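DevB protein (Vibrio cholerae O1 biovar eltor str. N16961, PDB 1Y89) probably hydrolyses 6-phosphogluconolactone to 6-phosphogluconate in the pentose phosphate pathway. Local coordinates at residues I33-G38 and W134-V139. Numbering follows the deposited sequence.
Sequences ISLSGG and WILLGV
Ser34 is gripped through both of its backbone polar atoms by strand 134-137, which runs parallel to strand 33-35 at 12°: its N donates to Trp134 O (2.8 Å) and its O accepts from Leu136 N (2.9 Å), both bonds nearly straight. Beyond Leu35 the partnership changes character. Ser36 OG, set between its own N and carbonyl carbon (chi1 48°), lies 3.3 Å from Leu136 O, a weak hydrogen bond at best. One water donates to Leu136 O and bonds Ser34 OG, which is also hydrogen-bonded to Lys176 NZ; a second water bonds Ser36 OG and donates, weakly, to Leu137 O. These are neighbouring central strands of the mixed sheet in a Rossmann-like fold, and they separate at their C-terminal ends, where Gly38 occupies the N-cap position of helix 39-48 and a bound phosphate ion lies near Gly138, consistent with a pocket for a phosphorylated substrate. On the sheet face bearing Ser34, both branches of Ile135, CG1 and CG2, lie 3.7 Å from Ser34 CB. The face bearing Ile33 and Trp134 also carries Leu35 and Leu136, which lie side by side and point the same way, CD2 of Leu35 coming within 4.1 Å of CD1 of Leu136. The other methyl of Leu136, CD2, sits 3.2 Å above the plane of the Trp134 ring, displaced toward its rim, while Ile33 CG2 approaches that ring obliquely. Helix 10-25 packs on Ile33 and Trp134 through Met21, and the indole NE1 is hydrogen-bonded to Ser188 OG on strand 186-191.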
# COMPACT_ATOMS: atom_id res chain seq x y z
N ILE A 33 13.59 12.28 -6.73
CA ILE A 33 12.95 11.13 -7.34
C ILE A 33 13.89 10.54 -8.40
O ILE A 33 14.45 11.26 -9.23
CB ILE A 33 11.57 11.50 -7.94
CG1 ILE A 33 10.65 12.02 -6.80
CG2 ILE A 33 10.92 10.25 -8.70
CD1 ILE A 33 9.49 12.79 -7.26
N SER A 34 14.07 9.23 -8.34
CA SER A 34 14.89 8.53 -9.32
C SER A 34 14.00 7.80 -10.35
O SER A 34 13.12 7.00 -9.98
CB SER A 34 15.82 7.55 -8.61
OG SER A 34 16.54 6.79 -9.57
N LEU A 35 14.26 8.05 -11.64
CA LEU A 35 13.43 7.52 -12.72
C LEU A 35 14.10 6.37 -13.45
O LEU A 35 15.29 6.45 -13.74
CB LEU A 35 13.13 8.62 -13.74
CG LEU A 35 12.35 9.85 -13.24
CD1 LEU A 35 12.20 10.87 -14.37
CD2 LEU A 35 10.94 9.41 -12.74
N SER A 36 13.32 5.34 -13.76
CA SER A 36 13.72 4.26 -14.65
C SER A 36 13.15 4.61 -16.03
O SER A 36 12.32 5.54 -16.15
CB SER A 36 13.14 2.92 -14.14
OG SER A 36 11.77 3.11 -13.85
N GLY A 37 13.59 3.88 -17.06
CA GLY A 37 13.03 4.01 -18.38
C GLY A 37 12.20 2.76 -18.69
O GLY A 37 12.07 1.86 -17.87
N GLY A 38 11.64 2.70 -19.87
CA GLY A 38 10.78 1.54 -20.17
C GLY A 38 9.32 1.89 -20.26
O GLY A 38 8.96 3.07 -20.15
N TRP A 134 12.22 8.72 -3.34
CA TRP A 134 11.47 7.74 -4.12
C TRP A 134 12.28 7.30 -5.31
O TRP A 134 12.80 8.14 -6.09
CB TRP A 134 10.17 8.37 -4.63
CG TRP A 134 9.12 7.36 -5.13
CD1 TRP A 134 9.12 6.00 -4.93
CD2 TRP A 134 7.92 7.68 -5.83
NE1 TRP A 134 7.97 5.45 -5.49
CE2 TRP A 134 7.22 6.46 -6.03
CE3 TRP A 134 7.36 8.88 -6.32
CZ2 TRP A 134 5.96 6.42 -6.69
CZ3 TRP A 134 6.12 8.84 -6.97
CH2 TRP A 134 5.43 7.61 -7.15
N ILE A 135 12.42 5.99 -5.48
CA ILE A 135 13.10 5.45 -6.64
C ILE A 135 12.11 4.54 -7.34
O ILE A 135 11.61 3.56 -6.72
CB ILE A 135 14.41 4.68 -6.25
CG1 ILE A 135 15.37 5.61 -5.45
CG2 ILE A 135 15.10 4.08 -7.49
CD1 ILE A 135 16.71 4.92 -5.05
N LEU A 136 11.86 4.83 -8.61
CA LEU A 136 11.00 3.97 -9.46
C LEU A 136 11.93 3.02 -10.20
O LEU A 136 12.95 3.47 -10.82
CB LEU A 136 10.26 4.83 -10.52
CG LEU A 136 9.33 5.93 -9.96
CD1 LEU A 136 8.48 6.51 -11.14
CD2 LEU A 136 8.44 5.36 -8.92
N LEU A 137 11.62 1.73 -10.14
CA LEU A 137 12.51 0.70 -10.68
C LEU A 137 11.76 -0.21 -11.62
O LEU A 137 10.54 -0.38 -11.48
CB LEU A 137 13.12 -0.16 -9.54
CG LEU A 137 14.06 0.65 -8.64
CD1 LEU A 137 14.39 -0.19 -7.39
CD2 LEU A 137 15.38 1.00 -9.41
N GLY A 138 12.51 -0.77 -12.58
CA GLY A 138 12.02 -1.83 -13.45
C GLY A 138 12.52 -3.19 -12.98
O GLY A 138 13.48 -3.30 -12.16
N VAL A 139 11.90 -4.25 -13.52
CA VAL A 139 12.45 -5.59 -13.35
C VAL A 139 12.51 -6.29 -14.71
O VAL A 139 11.48 -6.53 -15.30
CB VAL A 139 11.60 -6.41 -12.38
CG1 VAL A 139 12.19 -7.84 -12.21
CG2 VAL A 139 11.49 -5.70 -11.04
O HOH W 1 15.43 4.52 -11.03
O HOH W 2 9.89 1.05 -13.92